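PDB 5D8N: leucine aminopeptidase A1, chloroplastic from Solanum lycopersicum, which removes N-terminal amino acids, preferably leucine, from peptides as a magnesium-dependent homohexameric M17 aminopeptidase with a role in wound signalling and insect defence. Local coordinates for residues I32-T37 with E198-I203; E153-S158 with L191-G196; P28-G33 with S183-L188. The protein carries 1 engineered substitution. All blocks are in the same frame, centred on the assembly; numbering follows the deposited sequence.

Contact 1. Residues I32-T37 with E198-I203; sequences IGAKDT and EIERKI. With MG (magnesium ion), chain G.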
ATOM      1  N   ILE A  32      32.597  34.667 -26.782  1.00 28.61           N
ATOM      2  CA  ILE A  32      32.847  35.224 -25.445  1.00 29.08           C
ATOM      3  C   ILE A  32      34.235  35.849 -25.405  1.00 30.36           C
ATOM      4  O   ILE A  32      35.227  35.232 -25.791  1.00 34.30           O
ATOM      5  CB  ILE A  32      32.789  34.131 -24.358  1.00 26.06           C
ATOM      6  CG1 ILE A  32      31.461  33.412 -24.441  1.00 30.43           C
ATOM      7  CG2 ILE A  32      33.001  34.749 -22.985  1.00 24.89           C
ATOM      8  CD1 ILE A  32      31.292  32.340 -23.398  1.00 30.04           C
ATOM      9  N   GLY A  33      34.308  37.064 -24.891  1.00 33.39           N
ATOM     10  CA  GLY A  33      35.591  37.730 -24.764  1.00 32.40           C
ATOM     11  C   GLY A  33      35.602  38.653 -23.577  1.00 34.06           C
ATOM     12  O   GLY A  33      34.546  39.120 -23.117  1.00 34.91           O
ATOM     13  N   ALA A  34      36.800  38.849 -23.034  1.00 31.55           N
ATOM     14  CA  ALA A  34      36.999  39.811 -21.962  1.00 32.75           C
ATOM     15  C   ALA A  34      37.508  41.118 -22.571  1.00 38.67           C
ATOM     16  O   ALA A  34      38.334  41.062 -23.483  1.00 36.46           O
ATOM     17  CB  ALA A  34      38.000  39.269 -20.966  1.00 30.70           C
ATOM     18  N   LYS A  35      36.815  42.220 -22.274  1.00 43.30           N
ATOM     19  CA  LYS A  35      37.075  43.533 -22.888  1.00 43.23           C
ATOM     20  C   LYS A  35      37.439  44.542 -21.815  1.00 40.22           C
ATOM     21  O   LYS A  35      36.986  44.424 -20.677  1.00 38.36           O
ATOM     22  CB  LYS A  35      35.866  44.097 -23.648  1.00 42.68           C
ATOM     23  CG  LYS A  35      35.145  43.150 -24.583  1.00 43.34           C
ATOM     24  CD  LYS A  35      35.994  42.806 -25.791  1.00 51.40           C
ATOM     25  CE  LYS A  35      35.207  41.972 -26.789  1.00 58.39           C
ATOM     26  NZ  LYS A  35      36.102  41.424 -27.847  1.00 66.79           N
ATOM     27  N   ASP A  36      38.171  45.580 -22.215  1.00 45.47           N
ATOM     28  CA  ASP A  36      38.571  46.654 -21.294  1.00 54.97           C
ATOM     29  C   ASP A  36      37.639  47.864 -21.403  1.00 51.55           C
ATOM     30  O   ASP A  36      37.848  48.874 -20.739  1.00 49.71           O
ATOM     31  CB  ASP A  36      40.045  47.069 -21.481  1.00 60.98           C
ATOM     32  CG  ASP A  36      40.366  47.552 -22.890  1.00 65.38           C
ATOM     33  OD1 ASP A  36      39.444  47.862 -23.680  1.00 52.93           O
ATOM     34  OD2 ASP A  36      41.578  47.642 -23.200  1.00 76.68           O
ATOM     35  N   THR A  37      36.586  47.725 -22.205  1.00 48.64           N
ATOM     36  CA  THR A  37      35.561  48.745 -22.348  1.00 43.68           C
ATOM     37  C   THR A  37      34.986  49.139 -20.997  1.00 40.19           C
ATOM     38  O   THR A  37      34.594  48.295 -20.198  1.00 41.08           O
ATOM     39  CB  THR A  37      34.378  48.239 -23.192  1.00 47.38           C
ATOM     40  OG1 THR A  37      34.849  47.644 -24.401  1.00 45.52           O
ATOM     41  CG2 THR A  37      33.388  49.369 -23.495  1.00 49.00           C
ATOM     42  N   GLU A 198      45.785  35.455 -20.520  1.00 34.97           N
ATOM     43  CA  GLU A 198      45.503  34.586 -19.383  1.00 33.66           C
ATOM     44  C   GLU A 198      43.988  34.446 -19.165  1.00 32.85           C
ATOM     45  O   GLU A 198      43.500  33.347 -18.902  1.00 30.30           O
ATOM     46  CB  GLU A 198      46.188  35.099 -18.115  1.00 34.45           C
ATOM     47  CG  GLU A 198      46.261  34.067 -17.000  1.00 43.63           C
ATOM     48  CD  GLU A 198      46.967  34.553 -15.737  1.00 53.25           C
ATOM     49  OE1 GLU A 198      47.669  35.592 -15.771  1.00 62.00           O
ATOM     50  OE2 GLU A 198      46.857  33.856 -14.702  1.00 49.14           O
ATOM     51  N   ILE A 199      43.275  35.571 -19.136  1.00 32.20           N
ATOM     52  CA  ILE A 199      41.840  35.549 -18.868  1.00 32.25           C
ATOM     53  C   ILE A 199      41.110  34.884 -20.026  1.00 31.27           C
ATOM     54  O   ILE A 199      40.259  34.031 -19.797  1.00 32.07           O
ATOM     55  CB  ILE A 199      41.266  36.950 -18.584  1.00 32.21           C
ATOM     56  CG1 ILE A 199      39.828  36.813 -18.066  1.00 31.42           C
ATOM     57  CG2 ILE A 199      41.323  37.837 -19.817  1.00 30.15           C
ATOM     58  CD1 ILE A 199      39.251  38.084 -17.488  1.00 29.17           C
ATOM     59  N   GLU A 200      41.660  35.018 -21.224  1.00 30.07           N
ATOM     60  CA  GLU A 200      41.133  34.308 -22.376  1.00 29.63           C
ATOM     61  C   GLU A 200      41.351  32.795 -22.344  1.00 31.17           C
ATOM     62  O   GLU A 200      40.445  32.041 -22.738  1.00 28.62           O
ATOM     63  CB  GLU A 200      41.647  34.892 -23.690  1.00 33.37           C
ATOM     64  CG  GLU A 200      41.172  36.316 -23.957  1.00 39.59           C
ATOM     65  CD  GLU A 200      39.657  36.483 -24.077  1.00 42.44           C
ATOM     66  OE1 GLU A 200      38.944  35.545 -24.515  1.00 41.88           O
ATOM     67  OE2 GLU A 200      39.219  37.656 -24.008  1.00 42.71           O
ATOM     68  N   ARG A 201      42.500  32.354 -21.836  1.00 30.27           N
ATOM     69  CA  ARG A 201      42.749  30.927 -21.619  1.00 33.73           C
ATOM     70  C   ARG A 201      41.742  30.342 -20.626  1.00 29.76           C
ATOM     71  O   ARG A 201      41.295  29.201 -20.767  1.00 29.35           O
ATOM     72  CB  ARG A 201      44.176  30.636 -21.135  1.00 35.32           C
ATOM     73  CG  ARG A 201      45.217  30.699 -22.252  1.00 42.98           C
ATOM     74  CD  ARG A 201      46.572  30.107 -21.848  1.00 43.47           C
ATOM     75  NE  ARG A 201      47.223  30.844 -20.761  1.00 45.78           N
ATOM     76  CZ  ARG A 201      47.983  31.926 -20.936  1.00 47.46           C
ATOM     77  NH1 ARG A 201      48.144  32.445 -22.151  1.00 43.86           N
ATOM     78  NH2 ARG A 201      48.504  32.538 -19.883  1.00 46.58           N
ATOM     79  N   LYS A 202      41.455  31.093 -19.574  1.00 26.14           N
ATOM     80  CA  LYS A 202      40.570  30.594 -18.542  1.00 26.65           C
ATOM     81  C   LYS A 202      39.129  30.500 -19.057  1.00 26.01           C
ATOM     82  O   LYS A 202      38.404  29.551 -18.756  1.00 28.29           O
ATOM     83  CB  LYS A 202      40.636  31.510 -17.327  1.00 30.29           C
ATOM     84  CG  LYS A 202      40.051  30.875 -16.070  1.00 41.08           C
ATOM     85  CD  LYS A 202      40.971  29.848 -15.426  1.00 47.56           C
ATOM     86  CE  LYS A 202      40.237  29.093 -14.321  1.00 56.25           C
ATOM     87  NZ  LYS A 202      41.081  28.047 -13.671  1.00 58.43           N
ATOM     88  N   ILE A 203      38.735  31.465 -19.871  1.00 23.58           N
ATOM     89  CA  ILE A 203      37.430  31.458 -20.484  1.00 25.05           C
ATOM     90  C   ILE A 203      37.327  30.252 -21.409  1.00 27.22           C
ATOM     91  O   ILE A 203      36.284  29.605 -21.455  1.00 28.31           O
ATOM     92  CB  ILE A 203      37.131  32.777 -21.225  1.00 24.43           C
ATOM     93  CG1 ILE A 203      36.892  33.902 -20.214  1.00 25.18           C
ATOM     94  CG2 ILE A 203      35.940  32.654 -22.167  1.00 25.54           C
ATOM     95  CD1 ILE A 203      36.921  35.282 -20.838  1.00 25.93           C
TER
HETATM   96 MG    MG G 604      36.011  33.465 -27.188  1.00 47.63          MG
HETATM   97  O   HOH W   1      34.196  32.293 -27.527  1.00 30.34           O
HETATM   98  O   HOH W   2      40.859  39.796 -23.682  1.00 42.58           O
HETATM   99  O   HOH W   3      35.329  34.760 -28.713  1.00 42.52           O
HETATM  100  O   HOH W   4      37.235  32.635 -28.937  1.00 44.06           O
HETATM  101  O   HOH W   5      37.845  35.119 -26.563  1.00 40.74           O
HETATM  102  O   HOH W   6      36.716  32.272 -25.944  1.00 37.09           O

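Contact 2. Residues E153-S158 with L191-G196; sequences ESKINS and LGLGTG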
ATOM      1  N   GLU A 153      43.881  37.340 -10.376  1.00 44.72           N
ATOM      2  CA  GLU A 153      43.530  35.944 -10.495  1.00 48.23           C
ATOM      3  C   GLU A 153      42.120  35.601 -10.030  1.00 41.89           C
ATOM      4  O   GLU A 153      41.445  34.808 -10.699  1.00 36.70           O
ATOM      5  CB  GLU A 153      44.545  35.062  -9.776  1.00 57.65           C
ATOM      6  CG  GLU A 153      44.284  33.582  -9.991  1.00 69.17           C
ATOM      7  CD  GLU A 153      44.997  32.720  -8.977  1.00 84.29           C
ATOM      8  OE1 GLU A 153      44.344  32.311  -7.991  1.00 96.36           O
ATOM      9  OE2 GLU A 153      46.214  32.498  -9.156  1.00 80.60           O
ATOM     10  N   SER A 154      41.673  36.164  -8.910  0.50 39.16           N
ATOM     11  CA  SER A 154      40.278  35.955  -8.518  0.50 38.50           C
ATOM     12  C   SER A 154      39.342  36.511  -9.590  0.50 33.89           C
ATOM     13  O   SER A 154      38.254  35.988  -9.831  0.50 34.63           O
ATOM     14  CB  SER A 154      39.970  36.620  -7.182  0.50 42.00           C
ATOM     15  OG  SER A 154      39.826  38.021  -7.356  0.50 42.75           O
ATOM     16  N   LYS A 155      39.744  37.612 -10.210  1.00 31.34           N
ATOM     17  CA  LYS A 155      38.922  38.200 -11.239  1.00 33.87           C
ATOM     18  C   LYS A 155      38.826  37.289 -12.461  1.00 32.57           C
ATOM     19  O   LYS A 155      37.786  37.187 -13.091  1.00 27.93           O
ATOM     20  CB  LYS A 155      39.496  39.525 -11.690  1.00 35.47           C
ATOM     21  CG  LYS A 155      39.424  40.628 -10.654  1.00 42.18           C
ATOM     22  CD  LYS A 155      39.770  41.901 -11.405  1.00 46.98           C
ATOM     23  CE  LYS A 155      40.657  42.822 -10.608  1.00 56.13           C
ATOM     24  NZ  LYS A 155      40.832  44.056 -11.421  1.00 63.09           N
ATOM     25  N   ILE A 156      39.957  36.712 -12.842  1.00 33.99           N
ATOM     26  CA  ILE A 156      39.996  35.748 -13.924  1.00 33.76           C
ATOM     27  C   ILE A 156      39.018  34.612 -13.620  1.00 31.65           C
ATOM     28  O   ILE A 156      38.286  34.193 -14.516  1.00 28.43           O
ATOM     29  CB  ILE A 156      41.426  35.242 -14.177  1.00 36.74           C
ATOM     30  CG1 ILE A 156      42.222  36.323 -14.926  1.00 42.27           C
ATOM     31  CG2 ILE A 156      41.429  33.957 -14.980  1.00 33.95           C
ATOM     32  CD1 ILE A 156      43.716  36.074 -14.958  1.00 45.32           C
ATOM     33  N   ASN A 157      39.044  34.103 -12.393  1.00 29.19           N
ATOM     34  CA  ASN A 157      38.210  32.969 -12.016  1.00 31.84           C
ATOM     35  C   ASN A 157      36.735  33.349 -11.985  1.00 27.56           C
ATOM     36  O   ASN A 157      35.899  32.573 -12.417  1.00 27.88           O
ATOM     37  CB  ASN A 157      38.626  32.436 -10.640  1.00 35.18           C
ATOM     38  CG  ASN A 157      39.977  31.733 -10.657  1.00 40.73           C
ATOM     39  OD1 ASN A 157      40.478  31.318 -11.704  1.00 40.71           O
ATOM     40  ND2 ASN A 157      40.534  31.523  -9.470  1.00 46.54           N
ATOM     41  N   SER A 158      36.437  34.584 -11.594  1.00 27.19           N
ATOM     42  CA  SER A 158      35.066  35.085 -11.674  1.00 30.95           C
ATOM     43  C   SER A 158      34.594  35.203 -13.129  1.00 28.03           C
ATOM     44  O   SER A 158      33.485  34.829 -13.453  1.00 24.91           O
ATOM     45  CB  SER A 158      34.909  36.443 -10.994  1.00 33.93           C
ATOM     46  OG  SER A 158      35.126  36.276  -9.611  1.00 41.82           O
ATOM     47  N   LEU A 191      33.267  42.321 -18.663  1.00 32.53           N
ATOM     48  CA  LEU A 191      33.865  43.630 -18.433  1.00 31.67           C
ATOM     49  C   LEU A 191      34.365  43.779 -17.002  1.00 31.66           C
ATOM     50  O   LEU A 191      33.864  43.137 -16.069  1.00 30.68           O
ATOM     51  CB  LEU A 191      32.849  44.743 -18.702  1.00 32.79           C
ATOM     52  CG  LEU A 191      32.072  44.700 -20.023  1.00 32.91           C
ATOM     53  CD1 LEU A 191      31.113  45.889 -20.108  1.00 35.10           C
ATOM     54  CD2 LEU A 191      33.013  44.667 -21.216  1.00 30.75           C
ATOM     55  N   GLY A 192      35.432  44.562 -16.873  1.00 32.41           N
ATOM     56  CA  GLY A 192      35.938  44.984 -15.569  1.00 31.76           C
ATOM     57  C   GLY A 192      36.864  43.982 -14.901  1.00 34.04           C
ATOM     58  O   GLY A 192      37.170  44.147 -13.722  1.00 33.59           O
ATOM     59  N   LEU A 193      37.083  42.829 -15.534  1.00 30.83           N
ATOM     60  CA  LEU A 193      37.743  41.746 -14.833  1.00 34.67           C
ATOM     61  C   LEU A 193      39.105  41.417 -15.457  1.00 34.93           C
ATOM     62  O   LEU A 193      39.743  40.441 -15.053  1.00 32.96           O
ATOM     63  CB  LEU A 193      36.855  40.495 -14.781  1.00 33.78           C
ATOM     64  CG  LEU A 193      35.561  40.605 -13.969  1.00 35.66           C
ATOM     65  CD1 LEU A 193      34.684  39.362 -14.119  1.00 31.21           C
ATOM     66  CD2 LEU A 193      35.848  40.844 -12.494  1.00 36.71           C
ATOM     67  N   GLY A 194      39.546  42.226 -16.415  1.00 34.85           N
ATOM     68  CA  GLY A 194      40.855  42.053 -17.034  1.00 34.56           C
ATOM     69  C   GLY A 194      40.727  41.677 -18.494  1.00 35.55           C
ATOM     70  O   GLY A 194      39.624  41.423 -18.976  1.00 32.38           O
ATOM     71  N   THR A 195      41.833  41.798 -19.224  1.00 36.99           N
ATOM     72  CA  THR A 195      41.915  41.396 -20.635  1.00 38.92           C
ATOM     73  C   THR A 195      43.234  40.692 -20.893  1.00 34.83           C
ATOM     74  O   THR A 195      44.071  40.592 -20.015  1.00 36.32           O
ATOM     75  CB  THR A 195      41.887  42.591 -21.615  1.00 39.72           C
ATOM     76  OG1 THR A 195      42.964  43.481 -21.300  1.00 45.08           O
ATOM     77  CG2 THR A 195      40.568  43.335 -21.519  1.00 40.16           C
ATOM     78  N   GLY A 196      43.387  40.155 -22.093  1.00 33.67           N
ATOM     79  CA  GLY A 196      44.645  39.543 -22.496  1.00 34.21           C
ATOM     80  C   GLY A 196      44.650  38.027 -22.452  1.00 38.81           C
ATOM     81  O   GLY A 196      43.649  37.403 -22.093  1.00 37.33           O
TER

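Contact 3. Residues P28-G33 with S183-L188; sequences PKISIG and STLESL. With MG (magnesium ion), chain G.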
ATOM      1  N   PRO A  28      23.759  28.385 -31.455  1.00123.14           N
ATOM      2  CA  PRO A  28      24.997  29.045 -31.881  1.00105.02           C
ATOM      3  C   PRO A  28      26.101  28.874 -30.830  1.00 73.34           C
ATOM      4  O   PRO A  28      25.835  28.608 -29.655  1.00 67.06           O
ATOM      5  CB  PRO A  28      24.572  30.510 -32.001  1.00107.76           C
ATOM      6  CG  PRO A  28      23.537  30.666 -30.936  1.00107.98           C
ATOM      7  CD  PRO A  28      22.794  29.354 -30.892  1.00113.87           C
ATOM      8  N   LYS A  29      27.345  28.854 -31.282  1.00 56.62           N
ATOM      9  CA  LYS A  29      28.452  29.075 -30.367  1.00 57.67           C
ATOM     10  C   LYS A  29      28.453  30.545 -29.966  1.00 47.77           C
ATOM     11  O   LYS A  29      28.642  31.418 -30.805  1.00 50.53           O
ATOM     12  CB  LYS A  29      29.782  28.743 -31.047  1.00 72.53           C
ATOM     13  CG  LYS A  29      30.976  28.807 -30.105  1.00 84.63           C
ATOM     14  CD  LYS A  29      30.953  27.651 -29.112  1.00101.51           C
ATOM     15  CE  LYS A  29      30.848  26.310 -29.833  1.00 95.00           C
ATOM     16  NZ  LYS A  29      29.978  25.331 -29.129  1.00 79.64           N
ATOM     17  N   ILE A  30      28.356  30.815 -28.676  1.00 35.75           N
ATOM     18  CA  ILE A  30      28.425  32.168 -28.190  1.00 30.74           C
ATOM     19  C   ILE A  30      29.869  32.620 -28.309  1.00 31.31           C
ATOM     20  O   ILE A  30      30.793  31.863 -28.013  1.00 32.78           O
ATOM     21  CB  ILE A  30      27.934  32.242 -26.732  1.00 30.05           C
ATOM     22  CG1 ILE A  30      26.467  31.805 -26.672  1.00 32.45           C
ATOM     23  CG2 ILE A  30      28.058  33.647 -26.194  1.00 30.48           C
ATOM     24  CD1 ILE A  30      26.021  31.361 -25.289  1.00 33.51           C
ATOM     25  N   SER A  31      30.063  33.834 -28.818  0.50 28.39           N
ATOM     26  CA  SER A  31      31.381  34.432 -28.873  0.50 28.11           C
ATOM     27  C   SER A  31      31.644  35.163 -27.564  0.50 28.41           C
ATOM     28  O   SER A  31      30.965  36.139 -27.241  0.50 29.48           O
ATOM     29  CB  SER A  31      31.457  35.405 -30.061  0.50 29.77           C
ATOM     30  OG  SER A  31      32.728  36.029 -30.127  0.50 29.70           O
ATOM     31  N   ILE A  32      32.597  34.667 -26.782  1.00 28.61           N
ATOM     32  CA  ILE A  32      32.847  35.224 -25.445  1.00 29.08           C
ATOM     33  C   ILE A  32      34.235  35.849 -25.405  1.00 30.36           C
ATOM     34  O   ILE A  32      35.227  35.232 -25.791  1.00 34.30           O
ATOM     35  CB  ILE A  32      32.789  34.131 -24.358  1.00 26.06           C
ATOM     36  CG1 ILE A  32      31.461  33.412 -24.441  1.00 30.43           C
ATOM     37  CG2 ILE A  32      33.001  34.749 -22.985  1.00 24.89           C
ATOM     38  CD1 ILE A  32      31.292  32.340 -23.398  1.00 30.04           C
ATOM     39  N   GLY A  33      34.308  37.064 -24.891  1.00 33.39           N
ATOM     40  CA  GLY A  33      35.591  37.730 -24.764  1.00 32.40           C
ATOM     41  C   GLY A  33      35.602  38.653 -23.577  1.00 34.06           C
ATOM     42  O   GLY A  33      34.546  39.120 -23.117  1.00 34.91           O
ATOM     43  N   SER A 183      17.908  29.886 -29.625  1.00 64.50           N
ATOM     44  CA  SER A 183      18.538  30.926 -28.807  1.00 54.34           C
ATOM     45  C   SER A 183      19.027  32.114 -29.643  1.00 49.88           C
ATOM     46  O   SER A 183      19.691  31.966 -30.678  1.00 49.04           O
ATOM     47  CB  SER A 183      19.698  30.353 -27.988  1.00 48.94           C
ATOM     48  OG  SER A 183      20.359  31.370 -27.248  1.00 48.12           O
ATOM     49  N   THR A 184      18.728  33.307 -29.150  1.00 42.80           N
ATOM     50  CA  THR A 184      19.151  34.533 -29.821  1.00 39.68           C
ATOM     51  C   THR A 184      20.577  34.939 -29.432  1.00 36.86           C
ATOM     52  O   THR A 184      21.140  35.867 -30.024  1.00 33.35           O
ATOM     53  CB  THR A 184      18.190  35.689 -29.483  1.00 40.37           C
ATOM     54  OG1 THR A 184      18.115  35.866 -28.054  1.00 40.24           O
ATOM     55  CG2 THR A 184      16.797  35.378 -30.040  1.00 43.18           C
ATOM     56  N   LEU A 185      21.083  34.389 -28.331  1.00 34.10           N
ATOM     57  CA  LEU A 185      22.329  34.906 -27.744  1.00 33.82           C
ATOM     58  C   LEU A 185      23.556  34.583 -28.599  1.00 31.06           C
ATOM     59  O   LEU A 185      23.781  33.438 -28.963  1.00 33.50           O
ATOM     60  CB  LEU A 185      22.531  34.352 -26.340  1.00 32.14           C
ATOM     61  CG  LEU A 185      23.725  34.942 -25.614  1.00 34.48           C
ATOM     62  CD1 LEU A 185      23.596  36.453 -25.524  1.00 35.47           C
ATOM     63  CD2 LEU A 185      23.808  34.346 -24.225  1.00 37.79           C
ATOM     64  N   GLU A 186      24.282  35.609 -29.024  1.00 32.55           N
ATOM     65  CA  GLU A 186      25.380  35.410 -29.960  1.00 33.89           C
ATOM     66  C   GLU A 186      26.716  35.777 -29.340  1.00 30.43           C
ATOM     67  O   GLU A 186      27.750  35.261 -29.747  1.00 30.76           O
ATOM     68  CB  GLU A 186      25.167  36.257 -31.213  1.00 37.01           C
ATOM     69  CG  GLU A 186      24.094  35.704 -32.133  1.00 45.40           C
ATOM     70  CD  GLU A 186      23.798  36.614 -33.318  1.00 55.65           C
ATOM     71  OE1 GLU A 186      24.516  37.618 -33.549  1.00 50.08           O
ATOM     72  OE2 GLU A 186      22.814  36.308 -34.023  1.00 65.99           O
ATOM     73  N   SER A 187      26.728  36.769 -28.459  1.00 30.04           N
ATOM     74  CA  SER A 187      27.993  37.194 -27.879  1.00 28.10           C
ATOM     75  C   SER A 187      27.856  37.608 -26.422  1.00 24.79           C
ATOM     76  O   SER A 187      26.838  38.134 -25.999  1.00 26.46           O
ATOM     77  CB  SER A 187      28.635  38.303 -28.716  1.00 32.74           C
ATOM     78  OG  SER A 187      28.019  39.565 -28.535  1.00 36.28           O
ATOM     79  N   LEU A 188      28.937  37.433 -25.680  1.00 24.94           N
ATOM     80  CA  LEU A 188      29.053  37.895 -24.307  1.00 22.99           C
ATOM     81  C   LEU A 188      30.375  38.627 -24.179  1.00 25.36           C
ATOM     82  O   LEU A 188      31.438  38.043 -24.428  1.00 25.12           O
ATOM     83  CB  LEU A 188      29.032  36.699 -23.355  1.00 21.78           C
ATOM     84  CG  LEU A 188      29.538  36.948 -21.925  1.00 21.21           C
ATOM     85  CD1 LEU A 188      28.621  37.848 -21.128  1.00 19.52           C
ATOM     86  CD2 LEU A 188      29.706  35.631 -21.195  1.00 22.55           C
TER
HETATM   87 MG    MG G 604      36.011  33.465 -27.188  1.00 47.63          MG
HETATM   88  O   HOH W   1      34.196  32.293 -27.527  1.00 30.34           O
HETATM   89  O   HOH W   3      35.329  34.760 -28.713  1.00 42.52           O
HETATM   90  O   HOH W   4      37.235  32.635 -28.937  1.00 44.06           O
HETATM   91  O   HOH W   5      37.845  35.119 -26.563  1.00 40.74           O
HETATM   92  O   HOH W   6      36.716  32.272 -25.944  1.00 37.09           O

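Contact 1. Residues I32-T37 with E198-I203
The CA atoms of A34 and E200 come within 6.9 Å of each other where strand 32-35 passes helix 198-203, the two running roughly antiparallel with their axes 8.4 Å apart. This is alpha/beta layer packing on the sheet of the N-terminal domain, which the family relates to macro domains: helix 197-221 lies against strand 31-35, one of the sheet's two outermost strands within this chain. G33 and K35 bond through their backbones to strand 187-191, whereas the N-H of A34 is taken by the helix. E200 reaches it because its chain bends at chi2 (-62°), which folds the carboxylate back onto the strand. OE2 of E200 accepts from N of A34 at 2.9 Å in a nearly straight bond (169°), met on the syn side but 31° out of the carboxylate plane. OE2 takes two donors, this N and water 2, which also donates to O of A34. Beside this polar link, CB of A34 packs on CG2 of I199 at 3.8 Å and faces CD1 of I203 at 4.1 Å. CG2 of I203 meets CG2 of I32 at 3.7 Å, the two branched chains crossing at a slant, while V167 of helix 152-170 also touches I32. O of I32 binds a magnesium ion at 2.4 Å, and water 1 of the metal's five-water shell accepts from N of I32 at 3.0 Å.

Contact 2. Residues E153-S158 with L191-G196
L193 lays its side chain against the helical turn around K155, bringing the CA atoms of these two residues to 5.2 Å. The tight part is here: CB of L193 lies 3.8 Å and its CD1 3.9 Å from O of K155, so the leucine covers a helix carbonyl with hydrocarbon. A chi1 of -66° and an extended chi2 (173°) together bring CD2 to within 4.0 Å of CB of K155 and CD1 toward S158, whose CB is 4.3 Å from it. In return, O of L193 approaches CB of K155 at 3.5 Å. The hydroxyl of S158 is occupied inside its own helix: OG donates to O of S154 at 3.1 Å, from the face of that carbonyl opposite that used by N of S158. The loose side lies toward solvent, where CD of K155 passes by O of exposed G192 at 4.1 Å. Trimming L193 to an alanine would remove CG and both methyls and is likely to open a gap beside K155 and S158, with just CB against the carbonyl of K155. G194 has backbone angles that a side chain would strain, and G196 is the N-cap of helix 197-221. The loop runs from strand 187-191 past the start of helix 152-170; L193 also meets L144 of strand 139-144, and I156, pointing away from the loop, packs on E198, I199 and K202 of helix 197-221.

Contact 3. Residues P28-G33 with S183-L188
The flat groups are peptides: N of S31 meets O of E186 at 2.9 Å, tilted 30° from the carbonyl plane, and N of L188 meets O of S31 at 2.9 Å, tilted 26°. N of G33 approaches O of L188 almost end-on at 3.1 Å. These bonds pair edge strand 31-35 with strand 187-191 in parallel register, in the alpha/beta sheet of the N-terminal domain; S31 straddles S187 by bonding to the residues before and after it. The sheet face carrying S31 and S187 is polar, and OG of S187 is hydrogen-bonded to N139 of the next strand. The face of I32 and L188 is apolar: CG2 of I32 touches CD2 of L188 at 3.9 Å, and helix 152-170 covers both through V167 and V166. Ahead of the ladder, CD1 of I30 meets CD2 of L185 at 3.9 Å, while the ring of P28 sets its CG 3.4 Å from O of L185. An ST turn shapes the other segment, N of L185 donating to OG of S183. In one of its two conformers S31 turns OG (chi1 179°) to a provisional 3.2 Å from water 3, a magnesium ligand.

Overall arrangement
Strand 31-35 ties the set together: contact 3 pairs its start with strand 187-191, and contact 1, its centre 14 Å from that of contact 3, packs the same strand on helix 197-221. Contact 2 holds the loop joining those two elements against helix 152-170, its centre 7 Å from contact 1 and 19 Å from contact 3. Contacts 1 and 2 touch directly, CB of A34 lying 3.4 Å from O of G194 and CD1 of I199 3.4 Å from O of L193. Contacts 1 and 3 share the magnesium on I32, about 13 Å from the nearest side-chain atom of I156. This ion is not one of the catalytic pair, whose ligands include D305 and E387, away from all three contacts.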